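PDB 3TMA: tRNA (guanine(6)-N2)-methyltransferase from Thermus thermophilus, which transfers a methyl group from S-adenosyl-L-methionine to the N2 atom of guanosine 6 in tRNA(Phe). Local coordinates for residues M20-E31 / R52-V63; L33-Y42 / V63-A73. All blocks are in the same frame, centred on the assembly; numbering follows the deposited sequence.

In the fold
From the N terminus the chain runs out along strand 21-25, turns into helix 31-41, passes the short strand 48-50 and comes back as strand 55-59. Interaction 1 closes that excursion by laying the returning strand antiparallel beside the first one. Interaction 2 closes the next: after strand 55-59 the segment 63-73 runs back alongside helix 31-41 before the chain enters strand 76-84 on the other side of strand 21-25. The two closures cross, because their segments alternate, and V63 belongs to both. Helix 31-41 packs on the sheet, with L34 and L38 reaching V56, and segment 63-73 runs along its flank, while T26 and L72 meet directly through a probable hydrogen bond.

Interaction 1 (M20-E31 / R52-V63); sequences MWLEATTHPGLE and RKGRVRIPRAWV
W21 lies against P59 at one end of an antiparallel strand pair, 21-25 with 55-59, in the seven-stranded sheet of the N-terminal, THUMP-containing half. P59 CB sits 4.1 Å from the centroid of the W21 six-membered ring, over its face, a CH-pi contact. L22 with I58 and A24 with V56 are the hydrogen-bonded pairs. On the face that carries W21, E23 runs out extended, with CG anti to the backbone N (chi1 -178°), alongside R57. Its CB and CG pass the CG of R57, its CD comes up against R55 CD, and OE1 forms a salt bridge with R57 NH1 at 3.1 Å, in the guanidinium plane. E23 OE2 lies 3.4 Å from R55 CD and turns to R159 for its own salt bridge, while R55 and R57 also pair with D50, and R57 with E48. Past the strands, the H27-L30 type II turn brings P28 CB to 3.5 Å from R52 O. E31 bends at chi2 (84°) to reach back across, and a water joins its OE1 to R52 N. The other oxygen, E31 OE2, takes G29 N at 3.0 Å and, through its anti lone pair, G54 N at 2.7 Å.

Interaction 2 (L33-Y42 / V63-A73); sequences LLLEELSALY and VGEEALGLRLA
L72 and L70 are the two apolar bumps that segment 63-73 presses against helix 31-41, and the carboxylate of E37 sits between them. At the N-terminal end of the helix, L72 CD1 settles onto the first helical turn, 3.4 Å from L33 O and against L33 CB. Its CB meets L34 CD1, the two leucines running antiparallel past one another. One turn further on, L70 fills the hollow bounded by E37, L38 and L41: CD1 meets L38 CD2 at 3.8 Å, the side chains crossing at about a right angle, while CD2 lies against E37 CD and L41 CD2. L41 CD2 also rests on the 3-10 segment, 3.6 Å from E66 O. Beyond the helix, Y42 OH reaches A67 CB at 3.5 Å and gives a very short bond, 2.5 Å, to E66 OE2, which lies at the ring edge; ring and carboxylate stand nearly perpendicular. G64 N also binds that oxygen. With CG swung to the far side from its own N (chi1 -153°) and the rest of the chain straight, E37 carries its carboxylate out to two successive peptide groups: R71 N gives OE2 a nearly straight bond of 2.7 Å (171°), and L72 N binds OE1 at 2.9 Å, both on syn lone pairs. These two bonds fix the carboxylate's rotation. Their N-H dipoles would probably offset part of its negative charge between L70 and L72, with R197 of helix 189-198 also against the E37 side chain.

Interaction 1 (M20-E31 / R52-V63)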
# COMPACT_ATOMS: atom_id res chain seq x y z
N MET A 20 -5.98 -5.64 -23.22
CA MET A 20 -6.42 -4.95 -22.02
C MET A 20 -5.40 -5.16 -20.90
O MET A 20 -4.65 -6.14 -20.93
CB MET A 20 -7.82 -5.46 -21.59
CG MET A 20 -8.92 -5.35 -22.69
SD MET A 20 -10.58 -5.56 -21.96
CE MET A 20 -10.25 -6.75 -20.63
N TRP A 21 -5.41 -4.28 -19.90
CA TRP A 21 -4.39 -4.31 -18.82
C TRP A 21 -5.04 -3.98 -17.51
O TRP A 21 -5.82 -3.02 -17.42
CB TRP A 21 -3.27 -3.28 -19.11
CG TRP A 21 -2.55 -3.52 -20.43
CD1 TRP A 21 -3.01 -3.21 -21.70
CD2 TRP A 21 -1.27 -4.17 -20.62
NE1 TRP A 21 -2.07 -3.65 -22.66
CE2 TRP A 21 -1.02 -4.24 -22.01
CE3 TRP A 21 -0.31 -4.69 -19.73
CZ2 TRP A 21 0.18 -4.76 -22.53
CZ3 TRP A 21 0.88 -5.21 -20.26
CH2 TRP A 21 1.10 -5.26 -21.65
N LEU A 22 -4.77 -4.77 -16.48
CA LEU A 22 -5.13 -4.38 -15.15
C LEU A 22 -3.95 -3.59 -14.63
O LEU A 22 -2.81 -4.10 -14.61
CB LEU A 22 -5.40 -5.63 -14.32
CG LEU A 22 -5.48 -5.41 -12.82
CD1 LEU A 22 -6.69 -4.53 -12.43
CD2 LEU A 22 -5.54 -6.77 -12.14
N GLU A 23 -4.18 -2.35 -14.18
CA GLU A 23 -3.14 -1.63 -13.46
C GLU A 23 -3.43 -1.50 -11.96
O GLU A 23 -4.52 -1.08 -11.56
CB GLU A 23 -2.94 -0.25 -14.09
CG GLU A 23 -1.80 0.59 -13.41
CD GLU A 23 -1.41 1.82 -14.26
OE1 GLU A 23 -0.66 1.65 -15.26
OE2 GLU A 23 -1.87 2.96 -13.94
N ALA A 24 -2.48 -1.90 -11.13
CA ALA A 24 -2.61 -1.75 -9.69
C ALA A 24 -1.59 -0.71 -9.19
O ALA A 24 -0.45 -0.67 -9.67
CB ALA A 24 -2.38 -3.12 -8.98
N THR A 25 -2.01 0.12 -8.23
CA THR A 25 -1.10 1.11 -7.67
C THR A 25 -0.78 0.77 -6.22
O THR A 25 -1.59 0.16 -5.50
CB THR A 25 -1.70 2.52 -7.69
OG1 THR A 25 -2.89 2.51 -6.91
CG2 THR A 25 -2.07 2.94 -9.10
N THR A 26 0.41 1.17 -5.78
CA THR A 26 0.86 0.90 -4.40
C THR A 26 1.75 2.10 -4.01
O THR A 26 1.89 3.04 -4.80
CB THR A 26 1.64 -0.46 -4.37
OG1 THR A 26 1.95 -0.83 -3.01
CG2 THR A 26 2.95 -0.42 -5.23
N HIS A 27 2.40 2.08 -2.85
CA HIS A 27 3.43 3.12 -2.58
C HIS A 27 4.62 2.97 -3.53
O HIS A 27 5.15 1.89 -3.67
CB HIS A 27 3.91 3.06 -1.12
CG HIS A 27 2.80 3.17 -0.12
ND1 HIS A 27 2.45 4.37 0.46
CD2 HIS A 27 1.97 2.24 0.40
CE1 HIS A 27 1.44 4.17 1.30
NE2 HIS A 27 1.14 2.88 1.30
N PRO A 28 5.10 4.07 -4.13
CA PRO A 28 6.38 3.96 -4.83
C PRO A 28 7.44 3.29 -3.96
O PRO A 28 7.54 3.62 -2.75
CB PRO A 28 6.77 5.44 -5.10
CG PRO A 28 5.34 6.09 -5.36
CD PRO A 28 4.48 5.41 -4.27
N GLY A 29 8.18 2.35 -4.55
CA GLY A 29 9.15 1.55 -3.78
C GLY A 29 8.68 0.13 -3.43
O GLY A 29 9.47 -0.71 -2.98
N LEU A 30 7.39 -0.12 -3.58
CA LEU A 30 6.83 -1.45 -3.26
C LEU A 30 6.40 -2.21 -4.54
O LEU A 30 5.70 -3.22 -4.44
CB LEU A 30 5.61 -1.30 -2.34
CG LEU A 30 5.77 -0.62 -0.96
CD1 LEU A 30 4.42 -0.67 -0.16
CD2 LEU A 30 6.88 -1.29 -0.13
N GLU A 31 6.78 -1.74 -5.73
CA GLU A 31 6.34 -2.40 -7.01
C GLU A 31 6.71 -3.87 -7.08
O GLU A 31 5.90 -4.68 -7.55
CB GLU A 31 6.95 -1.70 -8.23
CG GLU A 31 6.62 -0.23 -8.32
CD GLU A 31 7.59 0.65 -7.47
OE1 GLU A 31 8.55 0.12 -6.86
OE2 GLU A 31 7.36 1.87 -7.40
N ARG A 52 9.73 3.11 -9.33
CA ARG A 52 9.66 4.35 -8.56
C ARG A 52 8.34 5.11 -8.73
O ARG A 52 8.20 6.24 -8.21
CB ARG A 52 10.86 5.26 -8.91
CG ARG A 52 12.21 4.67 -8.41
CD ARG A 52 13.44 5.56 -8.78
NE ARG A 52 13.54 5.73 -10.22
CZ ARG A 52 14.16 4.86 -11.02
NH1 ARG A 52 14.73 3.77 -10.51
NH2 ARG A 52 14.18 5.07 -12.33
N LYS A 53 7.39 4.52 -9.46
CA LYS A 53 6.08 5.15 -9.69
C LYS A 53 4.94 4.45 -8.93
O LYS A 53 3.83 4.95 -8.88
CB LYS A 53 5.76 5.15 -11.20
CG LYS A 53 6.69 6.08 -12.06
CD LYS A 53 6.54 7.53 -11.62
CE LYS A 53 7.53 8.45 -12.34
NZ LYS A 53 6.83 9.37 -13.28
N GLY A 54 5.21 3.32 -8.31
CA GLY A 54 4.14 2.63 -7.60
C GLY A 54 3.08 1.99 -8.52
O GLY A 54 1.89 2.01 -8.17
N ARG A 55 3.47 1.51 -9.71
CA ARG A 55 2.42 0.95 -10.61
C ARG A 55 2.92 -0.38 -11.15
O ARG A 55 4.07 -0.47 -11.56
CB ARG A 55 2.15 1.85 -11.84
CG ARG A 55 1.51 3.19 -11.52
CD ARG A 55 1.20 3.99 -12.78
NE ARG A 55 2.37 4.37 -13.57
CZ ARG A 55 2.78 5.63 -13.73
NH1 ARG A 55 2.14 6.59 -13.08
NH2 ARG A 55 3.82 5.93 -14.49
N VAL A 56 2.04 -1.37 -11.20
CA VAL A 56 2.29 -2.61 -11.97
C VAL A 56 1.11 -2.87 -12.90
O VAL A 56 -0.06 -2.73 -12.47
CB VAL A 56 2.45 -3.79 -11.01
CG1 VAL A 56 2.67 -5.12 -11.84
CG2 VAL A 56 3.71 -3.51 -10.08
N ARG A 57 1.40 -3.35 -14.11
CA ARG A 57 0.30 -3.71 -15.07
C ARG A 57 0.48 -5.15 -15.47
O ARG A 57 1.62 -5.58 -15.72
CB ARG A 57 0.39 -2.89 -16.37
CG ARG A 57 -0.06 -1.47 -16.24
CD ARG A 57 0.05 -0.72 -17.61
NE ARG A 57 1.42 -0.62 -18.08
CZ ARG A 57 2.37 0.14 -17.51
NH1 ARG A 57 2.10 0.92 -16.46
NH2 ARG A 57 3.62 0.11 -17.97
N ILE A 58 -0.64 -5.87 -15.60
CA ILE A 58 -0.70 -7.27 -16.07
C ILE A 58 -1.68 -7.25 -17.27
O ILE A 58 -2.81 -6.74 -17.11
CB ILE A 58 -1.39 -8.18 -14.95
CG1 ILE A 58 -0.68 -8.01 -13.61
CG2 ILE A 58 -1.42 -9.66 -15.34
CD1 ILE A 58 0.75 -8.35 -13.69
N PRO A 59 -1.29 -7.82 -18.43
CA PRO A 59 -2.28 -8.00 -19.51
C PRO A 59 -3.35 -9.02 -19.10
O PRO A 59 -3.03 -10.10 -18.60
CB PRO A 59 -1.47 -8.52 -20.68
CG PRO A 59 -0.20 -9.10 -20.09
CD PRO A 59 -0.05 -8.59 -18.67
N ARG A 60 -4.61 -8.68 -19.30
CA ARG A 60 -5.69 -9.54 -18.81
C ARG A 60 -6.83 -9.53 -19.84
O ARG A 60 -7.28 -8.44 -20.24
CB ARG A 60 -6.24 -9.01 -17.46
CG ARG A 60 -5.42 -9.35 -16.22
CD ARG A 60 -5.07 -10.87 -16.12
NE ARG A 60 -6.33 -11.59 -16.06
CZ ARG A 60 -6.47 -12.92 -16.11
NH1 ARG A 60 -5.42 -13.72 -16.22
NH2 ARG A 60 -7.70 -13.44 -16.05
N ALA A 61 -7.38 -10.71 -20.14
CA ALA A 61 -8.62 -10.78 -20.95
C ALA A 61 -9.88 -10.53 -20.08
O ALA A 61 -10.97 -10.29 -20.60
CB ALA A 61 -8.68 -12.15 -21.64
N TRP A 62 -9.73 -10.69 -18.77
CA TRP A 62 -10.83 -10.53 -17.82
C TRP A 62 -10.31 -10.27 -16.40
O TRP A 62 -9.25 -10.80 -16.03
CB TRP A 62 -11.67 -11.81 -17.79
CG TRP A 62 -13.00 -11.62 -17.09
CD1 TRP A 62 -13.33 -11.98 -15.81
CD2 TRP A 62 -14.16 -11.00 -17.65
NE1 TRP A 62 -14.65 -11.66 -15.55
CE2 TRP A 62 -15.17 -11.04 -16.66
CE3 TRP A 62 -14.45 -10.44 -18.90
CZ2 TRP A 62 -16.47 -10.54 -16.88
CZ3 TRP A 62 -15.77 -9.95 -19.13
CH2 TRP A 62 -16.75 -10.01 -18.12
N VAL A 63 -11.01 -9.41 -15.65
CA VAL A 63 -10.66 -9.15 -14.25
C VAL A 63 -11.94 -9.33 -13.42
O VAL A 63 -12.94 -8.67 -13.67
CB VAL A 63 -10.09 -7.69 -14.03
CG1 VAL A 63 -9.79 -7.45 -12.52
CG2 VAL A 63 -8.80 -7.43 -14.88
O HOH W 1 10.71 1.35 -7.60

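Interaction 2 (L33-Y42 / V63-A73)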
# COMPACT_ATOMS: atom_id res chain seq x y z
N LEU A 33 7.11 -6.12 -4.77
CA LEU A 33 6.22 -6.91 -3.90
C LEU A 33 4.79 -7.00 -4.49
O LEU A 33 4.14 -8.03 -4.41
CB LEU A 33 6.15 -6.30 -2.49
CG LEU A 33 7.42 -6.28 -1.62
CD1 LEU A 33 8.58 -5.61 -2.38
CD2 LEU A 33 7.13 -5.50 -0.35
N LEU A 34 4.33 -5.90 -4.98
CA LEU A 34 3.02 -5.94 -5.62
C LEU A 34 3.05 -6.87 -6.82
O LEU A 34 2.09 -7.62 -7.08
CB LEU A 34 2.64 -4.52 -6.07
CG LEU A 34 1.32 -4.48 -6.85
CD1 LEU A 34 0.16 -5.01 -6.01
CD2 LEU A 34 1.04 -3.05 -7.31
N LEU A 35 4.16 -6.84 -7.56
CA LEU A 35 4.31 -7.73 -8.71
C LEU A 35 4.27 -9.21 -8.29
O LEU A 35 3.61 -10.01 -8.95
CB LEU A 35 5.61 -7.42 -9.46
CG LEU A 35 6.00 -8.38 -10.57
CD1 LEU A 35 4.95 -8.34 -11.67
CD2 LEU A 35 7.42 -8.06 -11.12
N GLU A 36 4.89 -9.54 -7.17
CA GLU A 36 4.80 -10.92 -6.65
C GLU A 36 3.38 -11.33 -6.28
O GLU A 36 2.97 -12.49 -6.55
CB GLU A 36 5.74 -11.13 -5.45
CG GLU A 36 7.19 -10.94 -5.85
CD GLU A 36 8.17 -10.80 -4.66
OE1 GLU A 36 7.80 -11.09 -3.50
OE2 GLU A 36 9.32 -10.39 -4.93
N GLU A 37 2.66 -10.46 -5.57
CA GLU A 37 1.22 -10.73 -5.27
C GLU A 37 0.38 -10.93 -6.53
O GLU A 37 -0.40 -11.89 -6.63
CB GLU A 37 0.60 -9.61 -4.40
CG GLU A 37 -0.55 -10.17 -3.58
CD GLU A 37 -1.25 -9.14 -2.70
OE1 GLU A 37 -1.00 -7.91 -2.87
OE2 GLU A 37 -2.08 -9.57 -1.87
N LEU A 38 0.50 -10.03 -7.50
CA LEU A 38 -0.24 -10.16 -8.75
C LEU A 38 0.10 -11.43 -9.52
O LEU A 38 -0.79 -12.10 -10.10
CB LEU A 38 -0.03 -8.93 -9.65
CG LEU A 38 -0.85 -7.69 -9.34
CD1 LEU A 38 -0.21 -6.43 -10.00
CD2 LEU A 38 -2.31 -7.87 -9.83
N SER A 39 1.38 -11.79 -9.52
CA SER A 39 1.86 -12.92 -10.30
C SER A 39 1.34 -14.22 -9.71
O SER A 39 1.10 -15.17 -10.42
CB SER A 39 3.40 -12.93 -10.31
OG SER A 39 3.90 -13.89 -11.21
N ALA A 40 1.19 -14.26 -8.39
CA ALA A 40 0.61 -15.45 -7.77
C ALA A 40 -0.90 -15.54 -8.05
O ALA A 40 -1.47 -16.64 -8.17
CB ALA A 40 0.90 -15.48 -6.27
N LEU A 41 -1.55 -14.38 -8.20
CA LEU A 41 -2.96 -14.35 -8.54
C LEU A 41 -3.18 -14.67 -10.04
O LEU A 41 -4.05 -15.50 -10.40
CB LEU A 41 -3.51 -12.95 -8.17
CG LEU A 41 -5.00 -12.83 -8.01
CD1 LEU A 41 -5.42 -13.83 -6.94
CD2 LEU A 41 -5.36 -11.41 -7.66
N TYR A 42 -2.34 -14.09 -10.90
CA TYR A 42 -2.47 -14.24 -12.34
C TYR A 42 -1.16 -14.69 -12.95
O TYR A 42 -0.43 -13.86 -13.48
CB TYR A 42 -2.81 -12.90 -13.00
CG TYR A 42 -4.08 -12.26 -12.51
CD1 TYR A 42 -5.32 -12.88 -12.68
CD2 TYR A 42 -4.06 -11.01 -11.91
CE1 TYR A 42 -6.49 -12.28 -12.27
CE2 TYR A 42 -5.23 -10.41 -11.47
CZ TYR A 42 -6.44 -11.05 -11.66
OH TYR A 42 -7.61 -10.45 -11.23
N VAL A 63 -11.01 -9.41 -15.65
CA VAL A 63 -10.66 -9.15 -14.25
C VAL A 63 -11.94 -9.33 -13.42
O VAL A 63 -12.94 -8.67 -13.67
CB VAL A 63 -10.09 -7.69 -14.03
CG1 VAL A 63 -9.79 -7.45 -12.52
CG2 VAL A 63 -8.80 -7.43 -14.88
N GLY A 64 -11.94 -10.28 -12.50
CA GLY A 64 -13.08 -10.44 -11.58
C GLY A 64 -12.77 -9.95 -10.15
O GLY A 64 -11.87 -9.13 -9.95
N GLU A 65 -13.47 -10.51 -9.17
CA GLU A 65 -13.50 -9.98 -7.81
C GLU A 65 -12.22 -10.39 -7.09
O GLU A 65 -11.87 -9.80 -6.07
CB GLU A 65 -14.72 -10.51 -7.03
CG GLU A 65 -15.99 -9.66 -7.19
CD GLU A 65 -16.79 -10.00 -8.46
OE1 GLU A 65 -16.34 -10.89 -9.24
OE2 GLU A 65 -17.85 -9.37 -8.69
N GLU A 66 -11.55 -11.39 -7.63
CA GLU A 66 -10.29 -11.88 -7.10
C GLU A 66 -9.23 -10.75 -6.97
O GLU A 66 -8.44 -10.73 -6.02
CB GLU A 66 -9.79 -13.08 -7.95
CG GLU A 66 -9.10 -12.75 -9.33
CD GLU A 66 -10.08 -12.45 -10.46
OE1 GLU A 66 -11.28 -12.77 -10.29
OE2 GLU A 66 -9.68 -11.82 -11.49
N ALA A 67 -9.31 -9.76 -7.86
CA ALA A 67 -8.33 -8.69 -7.84
C ALA A 67 -8.54 -7.84 -6.58
O ALA A 67 -7.60 -7.26 -6.05
CB ALA A 67 -8.50 -7.83 -9.09
N LEU A 68 -9.76 -7.81 -6.06
CA LEU A 68 -10.01 -7.00 -4.87
C LEU A 68 -9.43 -7.59 -3.57
O LEU A 68 -9.53 -6.99 -2.51
CB LEU A 68 -11.50 -6.75 -4.69
CG LEU A 68 -12.21 -6.06 -5.87
CD1 LEU A 68 -13.75 -6.15 -5.70
CD2 LEU A 68 -11.77 -4.62 -6.02
N GLY A 69 -8.80 -8.76 -3.67
CA GLY A 69 -8.21 -9.43 -2.50
C GLY A 69 -6.74 -9.04 -2.31
O GLY A 69 -6.05 -9.55 -1.40
N LEU A 70 -6.24 -8.17 -3.20
CA LEU A 70 -4.82 -7.76 -3.16
C LEU A 70 -4.55 -6.98 -1.89
O LEU A 70 -5.31 -6.09 -1.53
CB LEU A 70 -4.47 -6.90 -4.38
CG LEU A 70 -4.43 -7.68 -5.68
CD1 LEU A 70 -4.41 -6.74 -6.91
CD2 LEU A 70 -3.26 -8.66 -5.68
N ARG A 71 -3.49 -7.34 -1.18
CA ARG A 71 -3.13 -6.65 0.05
C ARG A 71 -2.04 -5.59 -0.14
O ARG A 71 -1.76 -4.84 0.80
CB ARG A 71 -2.69 -7.67 1.10
CG ARG A 71 -3.81 -8.66 1.43
CD ARG A 71 -4.46 -8.18 2.66
NE ARG A 71 -4.81 -9.31 3.49
CZ ARG A 71 -5.25 -9.23 4.73
NH1 ARG A 71 -5.28 -8.06 5.36
NH2 ARG A 71 -5.60 -10.35 5.36
N LEU A 72 -1.42 -5.52 -1.31
CA LEU A 72 -0.44 -4.45 -1.51
C LEU A 72 -0.95 -3.35 -2.44
O LEU A 72 -0.17 -2.49 -2.84
CB LEU A 72 0.86 -5.04 -2.07
CG LEU A 72 1.57 -5.91 -1.01
CD1 LEU A 72 2.47 -6.95 -1.68
CD2 LEU A 72 2.36 -5.00 -0.06
N ALA A 73 -2.24 -3.36 -2.78
CA ALA A 73 -2.73 -2.38 -3.75
C ALA A 73 -3.55 -1.29 -3.10
O ALA A 73 -4.29 -1.54 -2.14
CB ALA A 73 -3.54 -3.06 -4.86